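Local coordinates for 30S ribosomal protein S6 (Aquifex aeolicus, PDB 2J5A) that probably binds 16S ribosomal RNA together with bS18, as a structural component of the small ribosomal subunit, at residues A[12-17]-A[27-32]; A[46-51]-A[65-70]. All coordinates share one frame; numbering follows the deposited sequence.

The two contacts illustrate how an alpha/beta sandwich is built from one helix-on-sheet interface and one strand-to-strand interface. In interaction 1, strand 8-16 meets helix 22-38, which follows it in the chain; interaction 2 comes later and pairs strands 41-53 and 63-73 of a hairpin. The strand order 2-3-1-4, with helices 22-38 and 78-88, is that of the ferredoxin-like fold. Strands 8-16 and 63-73 are neighbours in the antiparallel sheet, so the contact centres lie only about 8 Å apart. Probable backbone hydrogen bonds, Thr12 N to Val69 O and Val16 N to Arg65 O, join them directly. The sheet thus links helix docking to the hairpin whose strand 41-53 forms one of its edges.

Interaction 1 of 2, residues A[12-17]-A[27-32]; sequences TVFAVK and KKFEQV
Phe14, on strand 8-16, points from the sheet toward helix 22-38 and meets Val32 and Phe29 of that helix with the far end of its ring. Its CZ lies 3.8 Å from CG2 of Val32, whose side chain comes from the opposite direction, and CG1 of the same valine reaches Phe14 CE1 at 4.0 Å, so that both methyls lie on the same side of the ring plane. The two aromatic side chains run at about a right angle, with Phe29 CD1 at the edge of the Phe14 ring, 3.9 Å from CZ. With chi1 at 63°, CG of Phe14 is tucked over the backbone between N and C, and this rotamer directs the ring into the interface. Shortening Phe14 to an alanine would probably open a gap beneath the helix and deprive Val32 and Phe29 of their common partner.

Aliphatic contact continues through a lysine. Val16 CG2 packs at 4.1 Å against CG of Lys28, whose chain then bends away at chi2 and chi3 to carry NZ into salt bridges with Asp89 and Asp91; Asp89 is a ligand of the bound sodium ion.

No hydrogen bond crosses between the segments; the axes of the short pieces 12-16 and 27-32 approach to 10.5 Å. The helix is therefore seated on this strand by shape and apolar burial, while the charge of Lys28 is met by two aspartates, one of them a sodium ligand.

Interaction 2 of 2, residues A[46-51]-A[65-70]; sequences EEDWGM and RYFLVQ
Asp48 and Arg65 meet in a two-bond salt bridge across the paired strands. The guanidinium comes side-on, NE to Asp48 OD1 and NH2 to OD2, each at 2.9 Å and each on a syn lone pair; the NH2 bond is almost straight (174°), and the two planes are only 21° apart. Asp48 CG stands anti to its own backbone N (chi1 -172°), which lays the carboxylate beside Phe67, with OD2 3.4 Å from CE1 of that ring. Met51 SD rests on the aliphatic start of the arginine, 3.8 Å from its CB.

On the sheet face bearing Glu47 and Leu68, these two side chains run side by side. Trp49 NE1 donates to Glu47 OE1 (2.9 Å) from above the carboxylate plane, and Trp49 CB packs on Tyr66 CB.

The backbone that carries these groups is an antiparallel hairpin in which Glu47 and Leu68 form a hydrogen-bonded pair, with Glu47 N 2.8 Å from Leu68 O. A beta bulge interrupts the register: Trp49 and Gly50 together stand opposite the single residue Tyr66, which accepts from Trp49 N and donates to Gly50 O. Gly50 has positive phi, a conformation that favours glycine. Its N turns back to Asp48 OD1 (2.8 Å), closing an Asx turn, so that this oxygen takes two donors, which should restrict rotation of the carboxylate.

Farther out, helix 22-38 borders the Asp48 face. Lys26 gives Asp48 OD2 a second cation and Glu22 pairs with Arg65 NH1, while the Phe29 ring stacks on Phe67. On the other face, Tyr66 reaches Arg94 through its hydroxyl, and Glu47 OE2 is held by Tyr45.

Interaction 1 of 2, residues A[12-17]-A[27-32]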
loop_
_atom_site.group_PDB
_atom_site.type_symbol
_atom_site.label_atom_id
_atom_site.label_comp_id
_atom_site.label_asym_id
_atom_site.label_seq_id
_atom_site.Cartn_x
_atom_site.Cartn_y
_atom_site.Cartn_z
ATOM N N THR A 12 -4.620 -1.212 -0.031
ATOM C CA THR A 12 -3.265 -1.735 0.169
ATOM C C THR A 12 -2.705 -1.140 1.457
ATOM O O THR A 12 -2.845 0.042 1.709
ATOM C CB THR A 12 -2.333 -1.352 -1.004
ATOM O OG1 THR A 12 -2.829 -1.921 -2.217
ATOM C CG2 THR A 12 -0.929 -1.814 -0.782
ATOM N N VAL A 13 -2.095 -1.981 2.264
ATOM C CA VAL A 13 -1.411 -1.580 3.474
ATOM C C VAL A 13 -0.037 -2.221 3.389
ATOM O O VAL A 13 0.071 -3.409 3.097
ATOM C CB VAL A 13 -2.127 -2.098 4.760
ATOM C CG1 VAL A 13 -1.372 -1.692 6.009
ATOM C CG2 VAL A 13 -3.560 -1.636 4.833
ATOM N N PHE A 14 1.012 -1.435 3.638
ATOM C CA PHE A 14 2.370 -1.950 3.639
ATOM C C PHE A 14 3.206 -1.287 4.739
ATOM O O PHE A 14 2.882 -0.180 5.214
ATOM C CB PHE A 14 3.017 -1.799 2.260
ATOM C CG PHE A 14 3.160 -0.376 1.808
ATOM C CD1 PHE A 14 2.087 0.309 1.287
ATOM C CD2 PHE A 14 4.387 0.295 1.939
ATOM C CE1 PHE A 14 2.223 1.617 0.873
ATOM C CE2 PHE A 14 4.520 1.609 1.534
ATOM C CZ PHE A 14 3.452 2.265 1.002
ATOM N N ALA A 15 4.263 -2.003 5.140
ATOM C CA ALA A 15 5.129 -1.626 6.253
ATOM C C ALA A 15 6.545 -1.451 5.742
ATOM O O ALA A 15 7.093 -2.353 5.112
ATOM C CB ALA A 15 5.105 -2.694 7.341
ATOM N N VAL A 16 7.120 -0.279 6.004
ATOM C CA VAL A 16 8.470 0.084 5.536
ATOM C C VAL A 16 9.481 -0.115 6.670
ATOM O O VAL A 16 9.182 0.200 7.824
ATOM C CB VAL A 16 8.494 1.544 5.076
ATOM C CG1 VAL A 16 9.896 1.986 4.736
ATOM C CG2 VAL A 16 7.540 1.737 3.911
ATOM N N LYS A 17 10.674 -0.627 6.350
ATOM C CA LYS A 17 11.640 -0.950 7.411
ATOM C C LYS A 17 12.037 0.337 8.147
ATOM O O LYS A 17 12.051 1.420 7.543
ATOM C CB LYS A 17 12.853 -1.783 6.923
ATOM C CG LYS A 17 13.743 -1.138 5.891
ATOM C CD LYS A 17 15.045 -1.952 5.640
ATOM C CE LYS A 17 14.800 -3.387 5.145
ATOM N NZ LYS A 17 15.764 -3.815 4.032
ATOM N N LYS A 27 8.825 9.441 0.691
ATOM C CA LYS A 27 9.160 9.234 -0.723
ATOM C C LYS A 27 8.688 7.855 -1.216
ATOM O O LYS A 27 8.057 7.751 -2.263
ATOM C CB LYS A 27 10.676 9.392 -0.918
ATOM C CG LYS A 27 11.182 9.269 -2.366
ATOM C CD LYS A 27 10.961 10.528 -3.180
ATOM C CE LYS A 27 11.086 10.255 -4.702
ATOM N NZ LYS A 27 11.447 11.504 -5.490
ATOM N N LYS A 28 9.006 6.810 -0.455
ATOM C CA LYS A 28 8.472 5.469 -0.692
ATOM C C LYS A 28 6.947 5.451 -0.901
ATOM O O LYS A 28 6.459 4.877 -1.859
ATOM C CB LYS A 28 8.823 4.545 0.463
ATOM C CG LYS A 28 8.489 3.086 0.197
ATOM C CD LYS A 28 9.714 2.221 0.007
ATOM C CE LYS A 28 10.254 2.267 -1.411
ATOM N NZ LYS A 28 11.449 1.347 -1.509
ATOM N N PHE A 29 6.212 6.093 -0.013
ATOM C CA PHE A 29 4.766 6.209 -0.160
ATOM C C PHE A 29 4.346 6.863 -1.479
ATOM O O PHE A 29 3.450 6.357 -2.164
ATOM C CB PHE A 29 4.190 6.994 1.010
ATOM C CG PHE A 29 2.695 6.935 1.124
ATOM C CD1 PHE A 29 1.965 5.836 0.652
ATOM C CD2 PHE A 29 2.019 7.940 1.769
ATOM C CE1 PHE A 29 0.609 5.777 0.794
ATOM C CE2 PHE A 29 0.651 7.868 1.937
ATOM C CZ PHE A 29 -0.051 6.790 1.444
ATOM N N GLU A 30 4.980 7.988 -1.827
ATOM C CA GLU A 30 4.706 8.662 -3.100
ATOM C C GLU A 30 5.030 7.747 -4.277
ATOM O O GLU A 30 4.321 7.731 -5.266
ATOM C CB GLU A 30 5.492 9.983 -3.241
ATOM C CG GLU A 30 5.104 11.107 -2.255
ATOM C CD GLU A 30 3.608 11.378 -2.159
ATOM O OE1 GLU A 30 2.943 11.457 -3.228
ATOM O OE2 GLU A 30 3.085 11.517 -1.018
ATOM N N GLN A 31 6.110 6.995 -4.158
ATOM C CA GLN A 31 6.503 6.044 -5.187
ATOM C C GLN A 31 5.516 4.897 -5.380
ATOM O O GLN A 31 5.314 4.451 -6.504
ATOM C CB GLN A 31 7.897 5.488 -4.892
ATOM C CG GLN A 31 8.995 6.479 -5.296
ATOM C CD GLN A 31 10.391 6.091 -4.832
ATOM O OE1 GLN A 31 10.630 4.972 -4.331
ATOM N NE2 GLN A 31 11.336 7.029 -4.999
ATOM N N VAL A 32 4.912 4.424 -4.295
ATOM C CA VAL A 32 3.899 3.396 -4.387
ATOM C C VAL A 32 2.650 3.949 -5.071
ATOM O O VAL A 32 2.090 3.311 -5.957
ATOM C CB VAL A 32 3.578 2.805 -3.017
ATOM C CG1 VAL A 32 2.319 1.876 -3.091
ATOM C CG2 VAL A 32 4.822 2.067 -2.486
#

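Interaction 2 of 2, residues A[46-51]-A[65-70]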
loop_
_atom_site.group_PDB
_atom_site.type_symbol
_atom_site.label_atom_id
_atom_site.label_comp_id
_atom_site.label_asym_id
_atom_site.label_seq_id
_atom_site.Cartn_x
_atom_site.Cartn_y
_atom_site.Cartn_z
ATOM N N GLU A 46 -5.923 7.779 1.467
ATOM C CA GLU A 46 -4.634 7.435 2.013
ATOM C C GLU A 46 -4.536 7.822 3.472
ATOM O O GLU A 46 -5.094 8.835 3.878
ATOM C CB GLU A 46 -3.510 8.079 1.188
ATOM C CG GLU A 46 -3.325 9.589 1.332
ATOM C CD GLU A 46 -2.380 10.154 0.266
ATOM O OE1 GLU A 46 -2.841 10.405 -0.865
ATOM O OE2 GLU A 46 -1.173 10.318 0.542
ATOM N N GLU A 47 -3.844 6.983 4.251
ATOM C CA GLU A 47 -3.572 7.204 5.673
ATOM C C GLU A 47 -2.083 6.901 5.939
ATOM O O GLU A 47 -1.531 5.910 5.426
ATOM C CB GLU A 47 -4.448 6.273 6.543
ATOM C CG GLU A 47 -5.834 6.822 6.890
ATOM C CD GLU A 47 -6.809 5.790 7.444
ATOM O OE1 GLU A 47 -6.487 4.574 7.540
ATOM O OE2 GLU A 47 -7.944 6.202 7.779
ATOM N N ASP A 48 -1.461 7.748 6.756
ATOM C CA ASP A 48 -0.159 7.488 7.322
ATOM C C ASP A 48 -0.387 7.068 8.755
ATOM O O ASP A 48 -0.982 7.802 9.523
ATOM C CB ASP A 48 0.680 8.746 7.282
ATOM C CG ASP A 48 2.116 8.515 7.686
ATOM O OD1 ASP A 48 2.437 7.518 8.386
ATOM O OD2 ASP A 48 2.926 9.373 7.298
ATOM N N TRP A 49 0.061 5.875 9.109
ATOM C CA TRP A 49 -0.156 5.335 10.436
ATOM C C TRP A 49 1.093 5.461 11.287
ATOM O O TRP A 49 1.102 5.020 12.429
ATOM C CB TRP A 49 -0.620 3.867 10.340
ATOM C CG TRP A 49 -2.054 3.808 10.036
ATOM C CD1 TRP A 49 -2.635 3.889 8.802
ATOM C CD2 TRP A 49 -3.124 3.742 10.981
ATOM N NE1 TRP A 49 -3.994 3.872 8.920
ATOM C CE2 TRP A 49 -4.327 3.777 10.247
ATOM C CE3 TRP A 49 -3.184 3.665 12.380
ATOM C CZ2 TRP A 49 -5.571 3.723 10.855
ATOM C CZ3 TRP A 49 -4.420 3.618 12.981
ATOM C CH2 TRP A 49 -5.598 3.644 12.219
ATOM N N GLY A 50 2.152 6.061 10.737
ATOM C CA GLY A 50 3.377 6.239 11.479
ATOM C C GLY A 50 4.037 4.957 11.930
ATOM O O GLY A 50 3.758 3.866 11.413
ATOM N N MET A 51 4.943 5.098 12.895
ATOM C CA MET A 51 5.727 3.972 13.405
ATOM C C MET A 51 4.862 3.124 14.316
ATOM O O MET A 51 4.165 3.655 15.193
ATOM C CB MET A 51 6.965 4.469 14.172
ATOM C CG MET A 51 7.907 5.349 13.359
ATOM S SD MET A 51 8.482 4.592 11.800
ATOM C CE MET A 51 9.310 3.108 12.362
ATOM N N ARG A 65 7.164 1.383 9.600
ATOM C CA ARG A 65 6.323 2.493 9.172
ATOM C C ARG A 65 5.160 2.010 8.269
ATOM O O ARG A 65 5.391 1.479 7.171
ATOM C CB ARG A 65 7.165 3.535 8.430
ATOM C CG ARG A 65 6.353 4.707 7.898
ATOM C CD ARG A 65 5.594 5.434 9.002
ATOM N NE ARG A 65 5.249 6.775 8.560
ATOM C CZ ARG A 65 6.083 7.817 8.595
ATOM N NH1 ARG A 65 7.313 7.693 9.071
ATOM N NH2 ARG A 65 5.669 8.993 8.158
ATOM N N TYR A 66 3.928 2.240 8.729
ATOM C CA TYR A 66 2.733 1.769 8.056
ATOM C C TYR A 66 2.050 2.860 7.287
ATOM O O TYR A 66 1.761 3.919 7.836
ATOM C CB TYR A 66 1.726 1.190 9.060
ATOM C CG TYR A 66 1.981 -0.249 9.460
ATOM C CD1 TYR A 66 2.799 -0.549 10.531
ATOM C CD2 TYR A 66 1.391 -1.292 8.786
ATOM C CE1 TYR A 66 3.040 -1.858 10.920
ATOM C CE2 TYR A 66 1.615 -2.607 9.167
ATOM C CZ TYR A 66 2.443 -2.874 10.243
ATOM O OH TYR A 66 2.677 -4.157 10.641
ATOM N N PHE A 67 1.780 2.573 6.011
ATOM C CA PHE A 67 0.948 3.400 5.157
ATOM C C PHE A 67 -0.239 2.574 4.633
ATOM O O PHE A 67 -0.156 1.360 4.514
ATOM C CB PHE A 67 1.733 3.947 3.952
ATOM C CG PHE A 67 2.882 4.857 4.307
ATOM C CD1 PHE A 67 2.658 6.183 4.645
ATOM C CD2 PHE A 67 4.194 4.404 4.246
ATOM C CE1 PHE A 67 3.683 7.010 4.950
ATOM C CE2 PHE A 67 5.243 5.254 4.549
ATOM C CZ PHE A 67 4.982 6.559 4.919
ATOM N N LEU A 68 -1.316 3.269 4.270
ATOM C CA LEU A 68 -2.529 2.666 3.714
ATOM C C LEU A 68 -3.005 3.523 2.563
ATOM O O LEU A 68 -3.071 4.749 2.699
ATOM C CB LEU A 68 -3.643 2.596 4.782
ATOM C CG LEU A 68 -4.994 1.951 4.429
ATOM C CD1 LEU A 68 -5.646 1.438 5.699
ATOM C CD2 LEU A 68 -5.946 2.890 3.654
ATOM N N VAL A 69 -3.347 2.873 1.446
ATOM C CA VAL A 69 -3.904 3.564 0.272
ATOM C C VAL A 69 -5.101 2.762 -0.302
ATOM O O VAL A 69 -5.089 1.523 -0.345
ATOM C CB VAL A 69 -2.794 3.884 -0.798
ATOM C CG1 VAL A 69 -2.352 2.655 -1.536
ATOM C CG2 VAL A 69 -3.265 4.971 -1.798
ATOM N N GLN A 70 -6.158 3.480 -0.662
ATOM C CA GLN A 70 -7.280 2.889 -1.380
ATOM C C GLN A 70 -7.284 3.448 -2.781
ATOM O O GLN A 70 -6.867 4.603 -3.023
ATOM C CB GLN A 70 -8.628 3.161 -0.713
ATOM C CG GLN A 70 -8.704 2.745 0.746
ATOM C CD GLN A 70 -10.032 3.112 1.364
ATOM O OE1 GLN A 70 -10.648 4.100 0.973
ATOM N NE2 GLN A 70 -10.492 2.304 2.324
#